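Rik1-associated factor 1 (Schizosaccharomyces pombe, PDB 4O9D) helps establish heterochromatin as part of the Clr4 methyltransferase complex, which methylates histone H3, this chain being the WD-repeat propeller of the protein. Local coordinates at residues 108-111 and 112-116; 252-256 and 257-261. One frame throughout, in Å; residues are numbered along the deposited sequence.

Contact 1: 108-111 and 112-116; sequences AFDN and AVKVW. With EDO (1,2-ethanediol), chain D.
In Asp110, chi1 of 68° sets CG between the backbone N and the carbonyl carbon, which turns the carboxylate back over Ala112, just before the next strand. OD1 of Asp110 accepts a hydrogen bond from the backbone N of Ala112 at 3.1 Å. The N-H comes from above the carboxylate plane, and the bond is bent to 146°. OD2 of Asp110 rests 3.6 Å from CB of Ala112. Lys114 has CG beside its backbone N (chi1 -66°) and an extended chain beyond, which carries its amine back to the turn. Residues 108-111 form a type I beta turn, closed by Asn111 N to Ala108 O at 3.2 Å. It joins strands 103-108 and 113-117 within the first WD repeat of the propeller. The Asp110 OD1 atom is also hydrogen-bonded to His78 ND1, which further fixes the carboxylate. Asp110 OD2 and Lys114 NZ are 4.1 Å apart, too far for a salt bridge. A water spans them, giving a hydrogen to OD2 and accepting one from NZ. Lys114 NZ also bonds to the backbone O of Ser77. An ethanediol, probably from the crystallisation liquor, donates from O2 to the backbone O of Asp110 at 2.9 Å.

Contact 2: 252-256 and 257-261; sequences SNTLS and NGRVY
Thr254 and Asn257 meet where strand 247-253 turns into strand 258-264. CB of Thr254 lies 3.3 Å from the backbone O of Asn257. Chi1 of 78° points OG1 back over the turn, on the side of Asn257. Thr254 OG1 donates to Asn257 O in the plane of that carbonyl; at 2.5 Å the bond is unusually short, and its length is no measure of strength. The backbone N of Thr254 adds a weak, bent bond to the same oxygen. CG2 also touches Asn257 O and reaches towards CD of Arg259, 4.2 Å away.

Beyond the turn the two strands pair as an antiparallel beta hairpin, the middle of a four-stranded propeller blade. Ser252 and Arg259 are its hydrogen-bonded pair. Ser252 N reaches Arg259 O at 2.9 Å, and Arg259 N reaches Ser252 O at 3.0 Å; both bonds are nearly straight.

On the face that carries Ser252 and Arg259, the Arg259 chain bends at chi3 (71°). This turns NE to the phenol of Tyr261, and NE donates to Tyr261 OH at 3.0 Å, in the guanidinium plane. Ser252 OG sits at the edge of the Tyr261 ring. Ser252 OG and Tyr261 OH both bond to Glu234 OE1. Tyr261 OH thus links the positive Arg259 to the negative Glu234, which would probably favour the charged forms of both.

Overall arrangement
Contact 1 and contact 2 lie in different blades of one beta propeller. Their centres are about 30 Å apart and their nearest atoms about 16 Å apart, with no touch. They follow in series along the chain. Each sits at the turn between the second and third strands of its blade, counted from strand 87-97 for contact 1 and from strand 235-241 for contact 2. Contact 1 is centred about 16 Å from the centre of the chain and is buried. Contact 2 is about 19 Å out and partly exposed. The ethanediol lies at contact 1.

Contact 1: 108-111 and 112-116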
loop_
_atom_site.group_PDB
_atom_site.type_symbol
_atom_site.label_atom_id
_atom_site.label_comp_id
_atom_site.label_asym_id
_atom_site.label_seq_id
_atom_site.Cartn_x
_atom_site.Cartn_y
_atom_site.Cartn_z
ATOM N N ALA A 108 12.881 -0.663 -1.915
ATOM C CA ALA A 108 12.946 -0.822 -3.356
ATOM C C ALA A 108 13.512 -2.172 -3.791
ATOM O O ALA A 108 13.956 -3.000 -2.977
ATOM C CB ALA A 108 13.783 0.328 -3.983
ATOM N N PHE A 109 13.544 -2.332 -5.108
ATOM C CA PHE A 109 13.998 -3.547 -5.752
ATOM C C PHE A 109 15.535 -3.575 -5.879
ATOM O O PHE A 109 16.112 -4.445 -6.546
ATOM C CB PHE A 109 13.327 -3.673 -7.120
ATOM C CG PHE A 109 11.892 -4.119 -7.062
ATOM C CD1 PHE A 109 11.219 -4.228 -5.845
ATOM C CD2 PHE A 109 11.210 -4.434 -8.236
ATOM C CE1 PHE A 109 9.903 -4.652 -5.795
ATOM C CE2 PHE A 109 9.891 -4.860 -8.193
ATOM C CZ PHE A 109 9.240 -4.968 -6.970
ATOM N N ASP A 110 16.202 -2.652 -5.201
ATOM C CA ASP A 110 17.652 -2.773 -5.008
ATOM C C ASP A 110 18.018 -3.516 -3.711
ATOM O O ASP A 110 19.195 -3.614 -3.366
ATOM C CB ASP A 110 18.310 -1.393 -5.017
ATOM C CG ASP A 110 17.925 -0.565 -3.815
ATOM O OD1 ASP A 110 16.872 -0.871 -3.201
ATOM O OD2 ASP A 110 18.666 0.395 -3.494
ATOM N N ASN A 111 17.015 -4.051 -3.006
ATOM C CA ASN A 111 17.235 -4.763 -1.738
ATOM C C ASN A 111 17.583 -3.886 -0.540
ATOM O O ASN A 111 18.123 -4.393 0.429
ATOM C CB ASN A 111 18.372 -5.807 -1.865
ATOM C CG ASN A 111 18.136 -6.801 -2.982
ATOM O OD1 ASN A 111 17.087 -6.781 -3.658
ATOM N ND2 ASN A 111 19.113 -7.678 -3.196
ATOM N N ALA A 112 17.308 -2.587 -0.601
ATOM C CA ALA A 112 17.733 -1.684 0.474
ATOM C C ALA A 112 16.567 -0.927 1.104
ATOM O O ALA A 112 15.620 -0.581 0.420
ATOM C CB ALA A 112 18.800 -0.687 -0.054
ATOM N N VAL A 113 16.623 -0.705 2.418
ATOM C CA VAL A 113 15.757 0.271 3.039
ATOM C C VAL A 113 16.566 1.573 3.252
ATOM O O VAL A 113 17.662 1.524 3.826
ATOM C CB VAL A 113 15.227 -0.231 4.402
ATOM C CG1 VAL A 113 14.247 0.764 4.962
ATOM C CG2 VAL A 113 14.547 -1.600 4.258
ATOM N N LYS A 114 16.044 2.713 2.801
ATOM C CA LYS A 114 16.723 4.011 3.001
ATOM C C LYS A 114 15.892 4.978 3.837
ATOM O O LYS A 114 14.650 4.887 3.905
ATOM C CB LYS A 114 17.120 4.655 1.663
ATOM C CG LYS A 114 18.195 3.839 0.914
ATOM C CD LYS A 114 18.509 4.345 -0.503
ATOM C CE LYS A 114 19.629 3.524 -1.177
ATOM N NZ LYS A 114 20.073 4.112 -2.480
ATOM N N VAL A 115 16.599 5.904 4.475
ATOM C CA VAL A 115 15.993 6.890 5.360
ATOM C C VAL A 115 16.425 8.287 4.880
ATOM O O VAL A 115 17.629 8.564 4.829
ATOM C CB VAL A 115 16.491 6.687 6.819
ATOM C CG1 VAL A 115 15.879 7.732 7.731
ATOM C CG2 VAL A 115 16.173 5.283 7.303
ATOM N N TRP A 116 15.462 9.151 4.544
ATOM C CA TRP A 116 15.760 10.472 3.985
ATOM C C TRP A 116 15.235 11.597 4.889
ATOM O O TRP A 116 14.165 11.478 5.476
ATOM C CB TRP A 116 15.111 10.641 2.595
ATOM C CG TRP A 116 15.247 9.480 1.657
ATOM C CD1 TRP A 116 14.416 8.390 1.576
ATOM C CD2 TRP A 116 16.244 9.296 0.635
ATOM N NE1 TRP A 116 14.845 7.535 0.582
ATOM C CE2 TRP A 116 15.968 8.064 -0.003
ATOM C CE3 TRP A 116 17.354 10.042 0.211
ATOM C CZ2 TRP A 116 16.762 7.566 -1.032
ATOM C CZ3 TRP A 116 18.128 9.552 -0.814
ATOM C CH2 TRP A 116 17.839 8.322 -1.418
HETATM C C1 EDO D . 23.076 -5.527 -4.708
HETATM O O1 EDO D . 23.219 -5.764 -3.307
HETATM C C2 EDO D . 21.610 -5.687 -5.097
HETATM O O2 EDO D . 21.086 -4.399 -5.442
HETATM O O HOH W 1 20.713 2.072 -4.475
#

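Contact 2: 252-256 and 257-261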
loop_
_atom_site.group_PDB
_atom_site.type_symbol
_atom_site.label_atom_id
_atom_site.label_comp_id
_atom_site.label_asym_id
_atom_site.label_seq_id
_atom_site.Cartn_x
_atom_site.Cartn_y
_atom_site.Cartn_z
ATOM N N SER A 252 -6.183 -13.834 -0.212
ATOM C CA SER A 252 -5.221 -14.668 -0.900
ATOM C C SER A 252 -5.750 -15.162 -2.252
ATOM O O SER A 252 -6.959 -15.177 -2.486
ATOM C CB SER A 252 -4.889 -15.885 -0.025
ATOM O OG SER A 252 -6.068 -16.690 0.128
ATOM N N ASN A 253 -4.820 -15.555 -3.126
ATOM C CA ASN A 253 -5.134 -16.307 -4.341
ATOM C C ASN A 253 -4.829 -17.788 -4.060
ATOM O O ASN A 253 -3.859 -18.092 -3.351
ATOM C CB ASN A 253 -4.276 -15.819 -5.524
ATOM C CG ASN A 253 -4.569 -14.355 -5.919
ATOM O OD1 ASN A 253 -5.626 -13.815 -5.603
ATOM N ND2 ASN A 253 -3.622 -13.726 -6.595
ATOM N N THR A 254 -5.647 -18.693 -4.605
ATOM C CA THR A 254 -5.531 -20.134 -4.332
ATOM C C THR A 254 -5.340 -20.867 -5.654
ATOM O O THR A 254 -5.212 -20.229 -6.696
ATOM C CB THR A 254 -6.785 -20.678 -3.594
ATOM O OG1 THR A 254 -7.858 -20.857 -4.522
ATOM C CG2 THR A 254 -7.227 -19.722 -2.491
ATOM N N LEU A 255 -5.319 -22.185 -5.648
ATOM C CA LEU A 255 -5.203 -22.895 -6.910
ATOM C C LEU A 255 -6.405 -22.573 -7.824
ATOM O O LEU A 255 -6.253 -22.363 -8.999
ATOM C CB LEU A 255 -5.018 -24.390 -6.705
ATOM C CG LEU A 255 -3.788 -24.896 -5.953
ATOM C CD1 LEU A 255 -3.741 -26.408 -5.842
ATOM C CD2 LEU A 255 -2.503 -24.380 -6.504
ATOM N N SER A 256 -7.582 -22.474 -7.241
ATOM C CA SER A 256 -8.771 -22.018 -7.941
ATOM C C SER A 256 -9.072 -20.533 -7.725
ATOM O O SER A 256 -8.412 -19.725 -8.249
ATOM C CB SER A 256 -9.980 -22.876 -7.583
ATOM O OG SER A 256 -9.812 -23.564 -6.378
ATOM N N ASN A 257 -10.098 -20.228 -6.970
ATOM C CA ASN A 257 -10.617 -18.919 -6.739
ATOM C C ASN A 257 -9.896 -18.173 -5.628
ATOM O O ASN A 257 -9.044 -18.674 -5.028
ATOM C CB ASN A 257 -12.092 -19.042 -6.420
ATOM C CG ASN A 257 -12.348 -19.786 -5.126
ATOM O OD1 ASN A 257 -12.087 -20.967 -5.031
ATOM N ND2 ASN A 257 -12.864 -19.091 -4.129
ATOM N N GLY A 258 -10.255 -16.951 -5.397
ATOM C CA GLY A 258 -9.690 -16.172 -4.330
ATOM C C GLY A 258 -10.440 -16.307 -3.036
ATOM O O GLY A 258 -11.556 -16.657 -3.021
ATOM N N ARG A 259 -9.783 -15.989 -1.954
ATOM C CA ARG A 259 -10.406 -15.985 -0.631
ATOM C C ARG A 259 -10.096 -14.721 0.173
ATOM O O ARG A 259 -9.028 -14.125 0.019
ATOM C CB ARG A 259 -9.992 -17.253 0.138
ATOM C CG ARG A 259 -10.848 -18.480 -0.287
ATOM C CD ARG A 259 -10.378 -19.781 0.310
ATOM N NE ARG A 259 -10.626 -19.894 1.744
ATOM C CZ ARG A 259 -11.776 -20.293 2.269
ATOM N NH1 ARG A 259 -12.801 -20.567 1.472
ATOM N NH2 ARG A 259 -11.916 -20.393 3.583
ATOM N N VAL A 260 -11.024 -14.333 1.043
ATOM C CA VAL A 260 -10.789 -13.255 1.992
ATOM C C VAL A 260 -11.098 -13.730 3.400
ATOM O O VAL A 260 -12.172 -14.327 3.676
ATOM C CB VAL A 260 -11.674 -12.004 1.724
ATOM C CG1 VAL A 260 -11.250 -10.876 2.659
ATOM C CG2 VAL A 260 -11.598 -11.574 0.267
ATOM N N TYR A 261 -10.158 -13.457 4.300
ATOM C CA TYR A 261 -10.326 -13.795 5.704
ATOM C C TYR A 261 -10.524 -12.569 6.560
ATOM O O TYR A 261 -9.922 -11.522 6.296
ATOM C CB TYR A 261 -9.095 -14.549 6.216
ATOM C CG TYR A 261 -8.809 -15.776 5.408
ATOM C CD1 TYR A 261 -9.404 -16.981 5.730
ATOM C CD2 TYR A 261 -7.948 -15.731 4.321
ATOM C CE1 TYR A 261 -9.150 -18.125 4.988
ATOM C CE2 TYR A 261 -7.684 -16.851 3.568
ATOM C CZ TYR A 261 -8.290 -18.056 3.906
ATOM O OH TYR A 261 -8.062 -19.184 3.156
#